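Local atomic coordinates of putative acetyltransferase Sthe_0691 (Sphaerobacter thermophilus, PDB entry 3SHP), a protein that probably transfers an acetyl group from acetyl-coenzyme A to an acceptor, with a fold consistent with the GNAT family. Residues T13-M19 with L61-R67; A40-A44 with A145-R149; T123-D129 with V159-Q165. All blocks are in the same frame, centred on the assembly; numbering follows the deposited sequence.

Interaction 1: T13-M19 with L61-R67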
ATOM      1  N   THR A  13      40.440   5.212   6.557  1.00 31.37           N
ATOM      2  CA  THR A  13      39.468   4.149   6.802  1.00 31.85           C
ATOM      3  C   THR A  13      38.706   3.724   5.563  1.00 30.57           C
ATOM      4  O   THR A  13      38.469   2.527   5.372  1.00 31.52           O
ATOM      5  CB  THR A  13      38.442   4.586   7.856  1.00 32.19           C
ATOM      6  OG1 THR A  13      39.150   5.113   8.974  1.00 36.33           O
ATOM      7  CG2 THR A  13      37.664   3.404   8.331  1.00 34.90           C
ATOM      8  N   VAL A  14      38.281   4.696   4.753  1.00 28.57           N
ATOM      9  CA  VAL A  14      37.495   4.410   3.567  1.00 27.49           C
ATOM     10  C   VAL A  14      38.098   5.009   2.295  1.00 26.98           C
ATOM     11  O   VAL A  14      38.904   5.929   2.357  1.00 26.62           O
ATOM     12  CB  VAL A  14      36.041   4.948   3.700  1.00 27.22           C
ATOM     13  CG1 VAL A  14      35.358   4.394   4.993  1.00 26.91           C
ATOM     14  CG2 VAL A  14      36.035   6.470   3.655  1.00 25.13           C
ATOM     15  N   TYR A  15      37.680   4.490   1.150  1.00 26.67           N
ATOM     16  CA  TYR A  15      37.965   5.161  -0.092  1.00 27.07           C
ATOM     17  C   TYR A  15      36.729   5.229  -0.937  1.00 26.85           C
ATOM     18  O   TYR A  15      35.791   4.458  -0.728  1.00 27.12           O
ATOM     19  CB  TYR A  15      39.127   4.527  -0.847  1.00 27.43           C
ATOM     20  CG  TYR A  15      38.931   3.132  -1.368  1.00 29.11           C
ATOM     21  CD1 TYR A  15      38.529   2.897  -2.691  1.00 29.01           C
ATOM     22  CD2 TYR A  15      39.223   2.039  -0.566  1.00 30.71           C
ATOM     23  CE1 TYR A  15      38.381   1.606  -3.179  1.00 29.19           C
ATOM     24  CE2 TYR A  15      39.087   0.757  -1.041  1.00 32.57           C
ATOM     25  CZ  TYR A  15      38.664   0.544  -2.348  1.00 32.18           C
ATOM     26  OH  TYR A  15      38.543  -0.772  -2.782  1.00 34.43           O
ATOM     27  N   LEU A  16      36.732   6.194  -1.851  1.00 26.24           N
ATOM     28  CA  LEU A  16      35.637   6.442  -2.759  1.00 25.88           C
ATOM     29  C   LEU A  16      36.091   6.112  -4.157  1.00 25.69           C
ATOM     30  O   LEU A  16      37.217   6.442  -4.563  1.00 25.40           O
ATOM     31  CB  LEU A  16      35.184   7.911  -2.684  1.00 25.79           C
ATOM     32  CG  LEU A  16      34.227   8.316  -1.543  1.00 26.99           C
ATOM     33  CD1 LEU A  16      34.585   7.722  -0.208  1.00 28.05           C
ATOM     34  CD2 LEU A  16      34.215   9.819  -1.407  1.00 28.10           C
ATOM     35  N   ARG A  17      35.202   5.457  -4.891  1.00 25.45           N
ATOM     36  CA  ARG A  17      35.443   5.112  -6.284  1.00 25.40           C
ATOM     37  C   ARG A  17      34.063   5.043  -6.932  1.00 24.68           C
ATOM     38  O   ARG A  17      33.075   4.979  -6.241  1.00 24.14           O
ATOM     39  CB  ARG A  17      36.136   3.749  -6.381  1.00 25.33           C
ATOM     40  CG  ARG A  17      35.400   2.582  -5.622  1.00 25.60           C
ATOM     41  CD  ARG A  17      35.668   1.230  -6.301  1.00 26.02           C
ATOM     42  NE  ARG A  17      35.053   0.113  -5.586  1.00 27.38           N
ATOM     43  CZ  ARG A  17      33.788  -0.299  -5.725  1.00 29.09           C
ATOM     44  NH1 ARG A  17      32.948   0.310  -6.576  1.00 27.19           N
ATOM     45  NH2 ARG A  17      33.357  -1.336  -4.996  1.00 28.33           N
ATOM     46  N   ALA A  18      34.013   5.047  -8.254  1.00 24.76           N
ATOM     47  CA  ALA A  18      32.755   4.932  -8.980  1.00 25.04           C
ATOM     48  C   ALA A  18      31.995   3.693  -8.520  1.00 25.34           C
ATOM     49  O   ALA A  18      32.561   2.601  -8.436  1.00 25.65           O
ATOM     50  CB  ALA A  18      33.008   4.900 -10.507  1.00 24.17           C
HETATM   51  N   MSE A  19      30.737   3.875  -8.146  1.00 26.18           N
HETATM   52  CA  MSE A  19      29.865   2.741  -7.834  1.00 26.97           C
HETATM   53  C   MSE A  19      29.568   2.011  -9.141  1.00 27.48           C
HETATM   54  O   MSE A  19      29.309   2.644 -10.170  1.00 27.25           O
HETATM   55  CB  MSE A  19      28.569   3.220  -7.184  1.00 27.27           C
HETATM   56  CG  MSE A  19      27.678   2.092  -6.714  1.00 29.02           C
HETATM   57 SE   MSE A  19      26.495   2.775  -5.375  0.75 34.19          SE
HETATM   58  CE  MSE A  19      25.817   1.156  -4.540  1.00 30.31           C
ATOM     59  N   LEU A  61      27.430   8.328  -9.011  1.00 28.31           N
ATOM     60  CA  LEU A  61      27.403   7.573  -7.783  1.00 27.07           C
ATOM     61  C   LEU A  61      28.799   7.114  -7.415  1.00 25.99           C
ATOM     62  O   LEU A  61      29.461   6.472  -8.229  1.00 26.16           O
ATOM     63  CB  LEU A  61      26.551   6.342  -7.993  1.00 27.07           C
ATOM     64  CG  LEU A  61      25.090   6.452  -7.661  1.00 27.64           C
ATOM     65  CD1 LEU A  61      24.434   5.102  -8.061  1.00 29.07           C
ATOM     66  CD2 LEU A  61      24.921   6.758  -6.185  1.00 26.47           C
ATOM     67  N   LEU A  62      29.223   7.433  -6.193  1.00 24.20           N
ATOM     68  CA  LEU A  62      30.470   6.959  -5.665  1.00 23.45           C
ATOM     69  C   LEU A  62      30.175   5.942  -4.567  1.00 23.64           C
ATOM     70  O   LEU A  62      29.322   6.192  -3.702  1.00 24.56           O
ATOM     71  CB  LEU A  62      31.288   8.120  -5.095  1.00 23.23           C
ATOM     72  CG  LEU A  62      31.722   9.239  -6.061  1.00 23.49           C
ATOM     73  CD1 LEU A  62      32.514  10.292  -5.318  1.00 22.69           C
ATOM     74  CD2 LEU A  62      32.558   8.678  -7.231  1.00 21.42           C
ATOM     75  N   ALA A  63      30.848   4.798  -4.610  1.00 22.36           N
ATOM     76  CA  ALA A  63      30.794   3.855  -3.515  1.00 22.19           C
ATOM     77  C   ALA A  63      31.724   4.305  -2.415  1.00 22.12           C
ATOM     78  O   ALA A  63      32.835   4.798  -2.683  1.00 21.56           O
ATOM     79  CB  ALA A  63      31.226   2.493  -3.999  1.00 22.14           C
ATOM     80  N   ILE A  64      31.301   4.126  -1.174  1.00 22.24           N
ATOM     81  CA  ILE A  64      32.216   4.361  -0.062  1.00 22.56           C
ATOM     82  C   ILE A  64      32.661   2.971   0.396  1.00 23.40           C
ATOM     83  O   ILE A  64      31.823   2.125   0.744  1.00 23.22           O
ATOM     84  CB  ILE A  64      31.534   5.118   1.067  1.00 23.07           C
ATOM     85  CG1 ILE A  64      30.969   6.460   0.551  1.00 23.10           C
ATOM     86  CG2 ILE A  64      32.490   5.287   2.279  1.00 23.33           C
ATOM     87  CD1 ILE A  64      30.003   7.147   1.559  1.00 21.60           C
ATOM     88  N   VAL A  65      33.966   2.720   0.363  1.00 23.34           N
ATOM     89  CA  VAL A  65      34.473   1.362   0.538  1.00 24.39           C
ATOM     90  C   VAL A  65      35.376   1.317   1.754  1.00 25.84           C
ATOM     91  O   VAL A  65      36.324   2.089   1.858  1.00 25.79           O
ATOM     92  CB  VAL A  65      35.251   0.863  -0.729  1.00 24.58           C
ATOM     93  CG1 VAL A  65      35.749  -0.566  -0.552  1.00 25.15           C
ATOM     94  CG2 VAL A  65      34.409   0.990  -2.017  1.00 22.57           C
ATOM     95  N   ARG A  66      35.075   0.415   2.689  1.00 27.54           N
ATOM     96  CA  ARG A  66      35.924   0.261   3.856  1.00 28.93           C
ATOM     97  C   ARG A  66      37.177  -0.479   3.465  1.00 30.23           C
ATOM     98  O   ARG A  66      37.115  -1.594   2.957  1.00 30.02           O
ATOM     99  CB  ARG A  66      35.206  -0.463   4.998  1.00 28.97           C
ATOM    100  CG  ARG A  66      35.969  -0.429   6.308  1.00 28.19           C
ATOM    101  CD  ARG A  66      35.118  -0.864   7.476  1.00 30.32           C
ATOM    102  NE  ARG A  66      34.394  -2.120   7.228  1.00 30.77           N
ATOM    103  CZ  ARG A  66      33.322  -2.513   7.911  1.00 30.39           C
ATOM    104  NH1 ARG A  66      32.741  -3.665   7.613  1.00 29.20           N
ATOM    105  NH2 ARG A  66      32.849  -1.766   8.900  1.00 29.13           N
ATOM    106  N   ARG A  67      38.315   0.170   3.708  1.00 32.03           N
ATOM    107  CA  ARG A  67      39.630  -0.359   3.386  1.00 34.00           C
ATOM    108  C   ARG A  67      39.952  -1.717   4.053  1.00 34.67           C
ATOM    109  O   ARG A  67      40.397  -2.642   3.370  1.00 33.97           O
ATOM    110  CB  ARG A  67      40.716   0.690   3.723  1.00 35.08           C
ATOM    111  CG  ARG A  67      40.560   2.046   2.912  1.00 37.54           C
ATOM    112  CD  ARG A  67      41.635   3.069   3.233  1.00 42.08           C
ATOM    113  NE  ARG A  67      42.958   2.450   3.238  1.00 48.15           N
ATOM    114  CZ  ARG A  67      44.037   2.947   3.845  1.00 51.98           C
ATOM    115  NH1 ARG A  67      43.981   4.106   4.499  1.00 52.91           N
ATOM    116  NH2 ARG A  67      45.191   2.278   3.792  1.00 54.47           N
TER
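The Tyr-15 ring carries Val-65 on one face and the aliphatic stem of Arg-67 at its edge. Val-65 CB lies 3.9 Å from the Tyr-15 ring centroid, 14° off the normal, in a CH-pi contact displaced toward the rim, and Arg-67 CG meets Tyr-15 CD2 at 3.7 Å in the plane of the ring. Placing CG between the backbone N and the carbonyl carbon (chi1 66°) tips the ring over the neighbouring strand, and Tyr-15 OH continues to a hydrogen bond with Glu-70. Arg-17 has the same kind of first torsion (53°), and its guanidinium lies with one face over Val-65 CG2 and Ala-63 CB. Its NH1 bonds Ala-18 O at 3.0 Å, almost in the guanidinium plane, and also forms a salt bridge with Asp-23. Were Tyr-15 an alanine, Val-65 and the stem of Arg-67 would probably lose their aromatic cover and Glu-70 its hydroxyl partner.

These residues belong to an antiparallel pairing of strands 14-18 and 58-66, adjacent in the N-terminal part of a sheet that is consistent with a GNAT fold. Tyr-15 and Val-65 form a hydrogen-bonded pair, with Tyr-15 N to Val-65 O at 2.8 Å and a return bond from Val-65 N to Tyr-15 O. The sheet's other face bears Val-14, Leu-16 and Ile-64. Val-14 CB touches Ile-64 CG2 at 3.8 Å, while Leu-16 runs alongside Ile-64 with CD1 against CG1, both under helix 98-116. At the far end, selenomethionine Met-19 lies beside Leu-61, their CB atoms 3.8 Å apart, and both side chains reach Phe-31.

Interaction 2: A40-A44 with A145-R149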
ATOM      1  N   ALA A  40      20.182  17.085  -3.527  1.00 22.13           N
ATOM      2  CA  ALA A  40      19.987  17.896  -2.315  1.00 22.38           C
ATOM      3  C   ALA A  40      18.668  18.646  -2.425  1.00 22.98           C
ATOM      4  O   ALA A  40      18.517  19.554  -3.261  1.00 23.57           O
ATOM      5  CB  ALA A  40      21.155  18.851  -2.057  1.00 21.40           C
ATOM      6  N   ARG A  41      17.742  18.222  -1.560  1.00 22.54           N
ATOM      7  CA  ARG A  41      16.362  18.656  -1.413  1.00 22.97           C
ATOM      8  C   ARG A  41      16.010  20.154  -1.366  1.00 22.34           C
ATOM      9  O   ARG A  41      14.919  20.554  -1.787  1.00 21.17           O
ATOM     10  CB  ARG A  41      15.932  18.147  -0.039  1.00 23.45           C
ATOM     11  CG  ARG A  41      14.902  17.199  -0.053  1.00 24.39           C
ATOM     12  CD  ARG A  41      14.819  16.637   1.343  1.00 23.77           C
ATOM     13  NE  ARG A  41      15.822  15.589   1.473  1.00 23.56           N
ATOM     14  CZ  ARG A  41      15.670  14.457   2.161  1.00 23.31           C
ATOM     15  NH1 ARG A  41      16.681  13.585   2.188  1.00 20.66           N
ATOM     16  NH2 ARG A  41      14.516  14.184   2.790  1.00 22.32           N
ATOM     17  N   ALA A  42      16.873  20.931  -0.715  1.00 21.98           N
ATOM     18  CA  ALA A  42      16.669  22.358  -0.558  1.00 21.87           C
ATOM     19  C   ALA A  42      18.006  23.032  -0.697  1.00 22.45           C
ATOM     20  O   ALA A  42      19.048  22.386  -0.564  1.00 22.01           O
ATOM     21  CB  ALA A  42      16.087  22.646   0.796  1.00 22.12           C
ATOM     22  N   GLU A  43      17.982  24.345  -0.928  1.00 22.81           N
ATOM     23  CA  GLU A  43      19.210  25.101  -1.145  1.00 22.73           C
ATOM     24  C   GLU A  43      18.846  26.578  -0.995  1.00 22.90           C
ATOM     25  O   GLU A  43      17.685  26.947  -1.194  1.00 22.27           O
ATOM     26  CB  GLU A  43      19.764  24.803  -2.549  1.00 22.07           C
ATOM     27  CG  GLU A  43      18.765  25.140  -3.656  1.00 22.38           C
ATOM     28  CD  GLU A  43      19.094  24.541  -5.009  1.00 25.33           C
ATOM     29  OE1 GLU A  43      19.096  25.334  -5.988  1.00 27.19           O
ATOM     30  OE2 GLU A  43      19.287  23.294  -5.124  1.00 25.11           O
ATOM     31  N   ALA A  44      19.808  27.420  -0.636  1.00 23.84           N
ATOM     32  CA  ALA A  44      19.552  28.868  -0.673  1.00 25.73           C
ATOM     33  C   ALA A  44      18.999  29.249  -2.040  1.00 26.45           C
ATOM     34  O   ALA A  44      19.423  28.692  -3.062  1.00 26.68           O
ATOM     35  CB  ALA A  44      20.822  29.663  -0.406  1.00 25.76           C
ATOM     36  N   ALA A 145      22.975  26.471   5.681  1.00 27.22           N
ATOM     37  CA  ALA A 145      22.251  27.456   4.873  1.00 26.91           C
ATOM     38  C   ALA A 145      20.737  27.323   5.042  1.00 26.40           C
ATOM     39  O   ALA A 145      20.004  28.327   5.016  1.00 26.65           O
ATOM     40  CB  ALA A 145      22.627  27.280   3.405  1.00 26.70           C
ATOM     41  N   VAL A 146      20.275  26.083   5.211  1.00 25.39           N
ATOM     42  CA  VAL A 146      18.854  25.786   5.240  1.00 24.35           C
ATOM     43  C   VAL A 146      18.584  24.843   6.387  1.00 23.82           C
ATOM     44  O   VAL A 146      19.370  23.933   6.648  1.00 23.54           O
ATOM     45  CB  VAL A 146      18.373  25.128   3.903  1.00 24.39           C
ATOM     46  CG1 VAL A 146      16.868  24.748   3.944  1.00 23.48           C
ATOM     47  CG2 VAL A 146      18.644  26.047   2.719  1.00 24.62           C
ATOM     48  N   ARG A 147      17.476  25.082   7.081  1.00 23.38           N
ATOM     49  CA  ARG A 147      16.982  24.167   8.095  1.00 22.78           C
ATOM     50  C   ARG A 147      15.636  23.602   7.628  1.00 22.61           C
ATOM     51  O   ARG A 147      14.738  24.368   7.239  1.00 22.95           O
ATOM     52  CB  ARG A 147      16.773  24.899   9.416  1.00 22.97           C
ATOM     53  CG  ARG A 147      16.319  23.973  10.534  1.00 22.79           C
ATOM     54  CD  ARG A 147      15.968  24.740  11.815  1.00 24.23           C
ATOM     55  NE  ARG A 147      17.044  25.591  12.335  1.00 25.51           N
ATOM     56  CZ  ARG A 147      18.043  25.165  13.125  1.00 27.33           C
ATOM     57  NH1 ARG A 147      18.143  23.870  13.485  1.00 25.22           N
ATOM     58  NH2 ARG A 147      18.956  26.037  13.560  1.00 27.36           N
HETATM   59  N   MSE A 148      15.512  22.279   7.648  1.00 20.81           N
HETATM   60  CA  MSE A 148      14.253  21.618   7.369  1.00 20.21           C
HETATM   61  C   MSE A 148      13.812  20.943   8.660  1.00 20.79           C
HETATM   62  O   MSE A 148      14.329  19.875   9.025  1.00 21.18           O
HETATM   63  CB  MSE A 148      14.438  20.603   6.242  1.00 19.52           C
HETATM   64  CG  MSE A 148      14.903  21.248   4.908  1.00 17.91           C
HETATM   65 SE   MSE A 148      14.909  19.975   3.435  0.75 16.75          SE
HETATM   66  CE  MSE A 148      13.000  19.490   3.431  1.00 16.36           C
ATOM     67  N   ARG A 149      12.890  21.576   9.374  1.00 21.44           N
ATOM     68  CA  ARG A 149      12.551  21.126  10.739  1.00 22.64           C
ATOM     69  C   ARG A 149      11.892  19.762  10.773  1.00 22.56           C
ATOM     70  O   ARG A 149      10.897  19.522  10.103  1.00 22.69           O
ATOM     71  CB  ARG A 149      11.745  22.159  11.541  1.00 21.82           C
ATOM     72  CG  ARG A 149      12.585  23.390  11.908  1.00 22.84           C
ATOM     73  CD  ARG A 149      11.816  24.439  12.731  1.00 24.16           C
ATOM     74  NE  ARG A 149      10.763  25.109  11.954  1.00 24.24           N
ATOM     75  CZ  ARG A 149       9.458  24.906  12.127  1.00 24.81           C
ATOM     76  NH1 ARG A 149       9.032  24.076  13.064  1.00 24.29           N
ATOM     77  NH2 ARG A 149       8.572  25.546  11.366  1.00 24.99           N
TER
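Ala-42 packs on Val-146, the second residue of a classic beta bulge in which Ala-145 and Val-146 stand opposite Ile-163. The two segments share no hydrogen bonds, and the nearest CA atoms, those of Ala-44 and Ala-145, are 6.3 Å apart, so the chains meet through side chains rather than as paired strands. The methyl of Ala-42 lies at the middle of the contact: its CB touches Val-146 CG1 at 3.9 Å and the SE atom of selenomethionine Met-148 at the same distance. Val-146 reaches across with its two branches divided. With CG1 anti to the backbone N (chi1 178°) and turned to Ala-42, the other methyl, CG2, meets the peptide that joins Glu-43 to Ala-44, at 3.8 Å from Ala-44 N.

With CG anti to the carbonyl carbon (chi1 -61°) and the chain extended to SE, Met-148 brings its selenium to 3.9 Å from Arg-41 CD; the bend at chi3 then turns CE toward the same methylene. The two side chains cross at about a right angle. Only the aliphatic part of Arg-41 is used here; its NE continues to a salt bridge with Glu-125, which ties the loop to strand 121-127.

Nearby, Ala-44 N donates to the side-chain oxygen of Gln-165, and Ala-40 packs on Thr-123 of strand 121-127 and Ser-86 of strand 84-91. Glu-43 and Arg-147 pair antiparallel with a strand of the third subunit, another copy of the protein. Strand 143-151 thus lies between strand 157-167 of its own chain and the sheet of that neighbouring subunit.

Interaction 3: T123-D129 with V159-Q165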
ATOM      1  N   THR A 123      26.444  21.798  -2.410  1.00 25.51           N
ATOM      2  CA  THR A 123      25.253  21.710  -1.584  1.00 23.89           C
ATOM      3  C   THR A 123      25.185  20.270  -1.052  1.00 23.66           C
ATOM      4  O   THR A 123      25.177  19.303  -1.838  1.00 23.42           O
ATOM      5  CB  THR A 123      23.979  22.089  -2.410  1.00 23.46           C
ATOM      6  OG1 THR A 123      24.109  23.422  -2.925  1.00 22.86           O
ATOM      7  CG2 THR A 123      22.708  22.034  -1.571  1.00 21.58           C
ATOM      8  N   VAL A 124      25.165  20.141   0.274  1.00 22.61           N
ATOM      9  CA  VAL A 124      25.218  18.840   0.951  1.00 21.74           C
ATOM     10  C   VAL A 124      24.103  18.703   2.000  1.00 21.47           C
ATOM     11  O   VAL A 124      23.918  19.586   2.851  1.00 21.60           O
ATOM     12  CB  VAL A 124      26.580  18.631   1.663  1.00 22.43           C
ATOM     13  CG1 VAL A 124      26.733  17.188   2.141  1.00 20.67           C
ATOM     14  CG2 VAL A 124      27.758  19.008   0.726  1.00 23.77           C
ATOM     15  N   GLU A 125      23.393  17.582   1.963  1.00 21.00           N
ATOM     16  CA  GLU A 125      22.383  17.248   2.975  1.00 20.89           C
ATOM     17  C   GLU A 125      23.072  16.599   4.166  1.00 21.63           C
ATOM     18  O   GLU A 125      23.865  15.638   3.981  1.00 21.32           O
ATOM     19  CB  GLU A 125      21.367  16.249   2.416  1.00 20.49           C
ATOM     20  CG  GLU A 125      20.490  16.775   1.307  1.00 21.27           C
ATOM     21  CD  GLU A 125      19.283  15.836   1.007  1.00 22.15           C
ATOM     22  OE1 GLU A 125      19.275  14.678   1.500  1.00 21.84           O
ATOM     23  OE2 GLU A 125      18.355  16.262   0.272  1.00 21.37           O
ATOM     24  N   ILE A 126      22.801  17.127   5.376  1.00 21.60           N
ATOM     25  CA  ILE A 126      23.321  16.551   6.613  1.00 21.68           C
ATOM     26  C   ILE A 126      22.299  16.675   7.741  1.00 22.05           C
ATOM     27  O   ILE A 126      21.824  17.769   8.027  1.00 22.42           O
ATOM     28  CB  ILE A 126      24.642  17.228   7.090  1.00 22.05           C
ATOM     29  CG1 ILE A 126      25.671  17.328   5.946  1.00 21.11           C
ATOM     30  CG2 ILE A 126      25.245  16.447   8.281  1.00 20.84           C
ATOM     31  CD1 ILE A 126      26.886  18.192   6.293  1.00 18.47           C
ATOM     32  N   ALA A 127      21.967  15.561   8.387  1.00 21.43           N
ATOM     33  CA  ALA A 127      20.951  15.601   9.428  1.00 21.51           C
ATOM     34  C   ALA A 127      21.543  16.275  10.655  1.00 22.10           C
ATOM     35  O   ALA A 127      22.728  16.130  10.921  1.00 22.15           O
ATOM     36  CB  ALA A 127      20.456  14.190   9.770  1.00 20.76           C
ATOM     37  N   ALA A 128      20.712  16.977  11.418  1.00 23.06           N
ATOM     38  CA  ALA A 128      21.209  17.761  12.528  1.00 24.14           C
ATOM     39  C   ALA A 128      21.859  16.920  13.616  1.00 24.83           C
ATOM     40  O   ALA A 128      22.601  17.464  14.390  1.00 26.04           O
ATOM     41  CB  ALA A 128      20.110  18.687  13.112  1.00 23.44           C
ATOM     42  N   ASP A 129      21.603  15.610  13.678  1.00 25.47           N
ATOM     43  CA  ASP A 129      22.229  14.778  14.724  1.00 26.92           C
ATOM     44  C   ASP A 129      23.493  14.079  14.209  1.00 27.47           C
ATOM     45  O   ASP A 129      24.063  13.220  14.899  1.00 27.84           O
ATOM     46  CB  ASP A 129      21.235  13.727  15.276  1.00 27.12           C
ATOM     47  CG  ASP A 129      20.632  12.885  14.179  1.00 26.71           C
ATOM     48  OD1 ASP A 129      20.963  13.146  13.009  1.00 26.12           O
ATOM     49  OD2 ASP A 129      19.820  11.975  14.461  1.00 28.42           O
ATOM     50  N   VAL A 159      14.487  14.629  13.659  1.00 21.73           N
ATOM     51  CA  VAL A 159      15.517  15.657  13.688  1.00 21.82           C
ATOM     52  C   VAL A 159      15.518  16.458  12.385  1.00 21.62           C
ATOM     53  O   VAL A 159      14.995  16.005  11.360  1.00 21.13           O
ATOM     54  CB  VAL A 159      16.920  15.085  13.954  1.00 21.10           C
ATOM     55  CG1 VAL A 159      16.926  14.223  15.246  1.00 21.40           C
ATOM     56  CG2 VAL A 159      17.417  14.314  12.758  1.00 19.19           C
ATOM     57  N   ASP A 160      16.098  17.649  12.436  1.00 21.93           N
ATOM     58  CA  ASP A 160      16.113  18.519  11.278  1.00 22.31           C
ATOM     59  C   ASP A 160      17.032  17.958  10.225  1.00 21.92           C
ATOM     60  O   ASP A 160      18.063  17.360  10.533  1.00 22.59           O
ATOM     61  CB  ASP A 160      16.609  19.927  11.635  1.00 22.45           C
ATOM     62  CG  ASP A 160      15.789  20.595  12.718  1.00 24.51           C
ATOM     63  OD1 ASP A 160      14.695  20.114  13.082  1.00 28.22           O
ATOM     64  OD2 ASP A 160      16.264  21.621  13.226  1.00 26.17           O
ATOM     65  N   LEU A 161      16.678  18.172   8.972  1.00 21.68           N
ATOM     66  CA  LEU A 161      17.659  18.047   7.907  1.00 21.65           C
ATOM     67  C   LEU A 161      18.270  19.426   7.677  1.00 22.30           C
ATOM     68  O   LEU A 161      17.539  20.416   7.519  1.00 22.93           O
ATOM     69  CB  LEU A 161      17.011  17.569   6.613  1.00 21.07           C
ATOM     70  CG  LEU A 161      18.028  17.323   5.484  1.00 20.98           C
ATOM     71  CD1 LEU A 161      19.052  16.255   5.931  1.00 18.95           C
ATOM     72  CD2 LEU A 161      17.347  16.962   4.126  1.00 19.69           C
ATOM     73  N   LEU A 162      19.596  19.484   7.643  1.00 22.26           N
ATOM     74  CA  LEU A 162      20.297  20.724   7.396  1.00 22.02           C
ATOM     75  C   LEU A 162      20.898  20.657   6.023  1.00 22.11           C
ATOM     76  O   LEU A 162      21.297  19.584   5.588  1.00 22.76           O
ATOM     77  CB  LEU A 162      21.405  20.931   8.434  1.00 22.19           C
ATOM     78  CG  LEU A 162      20.966  20.936   9.907  1.00 21.91           C
ATOM     79  CD1 LEU A 162      22.152  21.199  10.863  1.00 20.41           C
ATOM     80  CD2 LEU A 162      19.893  21.974  10.082  1.00 20.70           C
ATOM     81  N   ILE A 163      20.954  21.796   5.333  1.00 22.16           N
ATOM     82  CA  ILE A 163      21.630  21.888   4.043  1.00 22.22           C
ATOM     83  C   ILE A 163      22.833  22.801   4.195  1.00 23.92           C
ATOM     84  O   ILE A 163      22.689  23.995   4.511  1.00 24.28           O
ATOM     85  CB  ILE A 163      20.731  22.482   2.949  1.00 22.04           C
ATOM     86  CG1 ILE A 163      19.365  21.790   2.914  1.00 19.97           C
ATOM     87  CG2 ILE A 163      21.457  22.452   1.595  1.00 20.97           C
ATOM     88  CD1 ILE A 163      19.410  20.331   2.427  1.00 19.78           C
ATOM     89  N   TYR A 164      24.015  22.230   3.980  1.00 25.16           N
ATOM     90  CA  TYR A 164      25.265  22.964   4.081  1.00 26.22           C
ATOM     91  C   TYR A 164      25.696  23.337   2.679  1.00 27.20           C
ATOM     92  O   TYR A 164      25.535  22.543   1.749  1.00 27.66           O
ATOM     93  CB  TYR A 164      26.350  22.098   4.759  1.00 25.93           C
ATOM     94  CG  TYR A 164      26.371  22.258   6.259  1.00 25.53           C
ATOM     95  CD1 TYR A 164      25.308  21.802   7.039  1.00 24.42           C
ATOM     96  CD2 TYR A 164      27.446  22.867   6.900  1.00 25.46           C
ATOM     97  CE1 TYR A 164      25.305  21.965   8.409  1.00 24.52           C
ATOM     98  CE2 TYR A 164      27.464  23.026   8.294  1.00 25.40           C
ATOM     99  CZ  TYR A 164      26.393  22.559   9.031  1.00 27.04           C
ATOM    100  OH  TYR A 164      26.372  22.687  10.402  1.00 30.30           O
ATOM    101  N   GLN A 165      26.254  24.540   2.543  1.00 28.16           N
ATOM    102  CA  GLN A 165      26.670  25.074   1.244  1.00 28.89           C
ATOM    103  C   GLN A 165      27.974  25.834   1.313  1.00 30.47           C
ATOM    104  O   GLN A 165      28.317  26.423   2.344  1.00 30.64           O
ATOM    105  CB  GLN A 165      25.580  25.989   0.669  1.00 27.82           C
ATOM    106  CG  GLN A 165      24.322  25.220   0.234  1.00 26.28           C
ATOM    107  CD  GLN A 165      23.374  26.080  -0.608  1.00 25.25           C
ATOM    108  OE1 GLN A 165      22.719  27.002  -0.094  1.00 25.26           O
ATOM    109  NE2 GLN A 165      23.291  25.776  -1.896  1.00 20.96           N
TER
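Thr-123 and Gln-165 run alongside each other with their ends on the same side, joined by a hydrogen bond from Gln-165 NE2 to Thr-123 OG1 at 2.7 Å. The hydroxyl oxygen is close to the amide plane of Gln-165, and this bond, with the one from Ala-44 N to Gln-165 OE1, fixes the amide's rotation. With OG1 anti to the carbonyl carbon (chi1 -59°), Thr-123 sets its hydroxyl toward Gln-165 and its methyl toward Ile-163: the CG2 atoms of Thr-123 and Ile-163 are 3.4 Å apart, tighter than usual for two methyl carbons. Glu-125 runs alongside Ile-163, with its CG 3.9 Å from Ile-163 CD1, and slants across Leu-161, whose CD2 lies 3.8 Å from Glu-125 CD. The buried carboxylate of Glu-125 is gripped at both oxygens, OE1 by Arg-88 and OE2 by Arg-41.

On the opposite face Ile-126 and Tyr-164 cross at about a right angle. Ile-126 CD1 approaches Tyr-164 CD1 to 4.0 Å, oblique to the ring, beneath helix 131-139, and the tyrosine hydroxyl bonds Glu-138. Leu-162 CD1 packs on Ala-128, 3.9 Å from its CB. At the end of the pairing Asp-129 lies roughly perpendicular to Val-159, the carboxylate resting on both valine methyls while OD2 forms a salt bridge with Arg-154.

Between the two faces runs regular antiparallel bonding, as in the Ile-126 and Leu-162 pair, where Leu-162 N is 2.8 Å from Ile-126 O. Strand 157-167, inserted between strands 121-127 and 143-151 although it follows both in the chain, is consistent with the C-terminal half of a GNAT fold.

Overall arrangement
All three contacts reach one mixed sheet. Interactions 2 and 3 are neighbours, with centres about 7 Å apart: strand 143-151 bonds to strand 157-167 through Ala-145 N to Ile-163 O and Met-148 N to Leu-161 O, both 2.8 Å, and Ala-42 O packs on Ile-163 CG2. Interaction 1 lies on the other side of the chain's centre, about 21 Å from interaction 3 and 26 Å from interaction 2, centre to centre. It is the contact near the tartrate, with the Leu-61 side chain about 7 Å from that ligand, whose pocket includes Phe-35, Arg-58 and Trp-59. Residues 40-44 and strand 58-66 follow each other in the chain, linking the two regions.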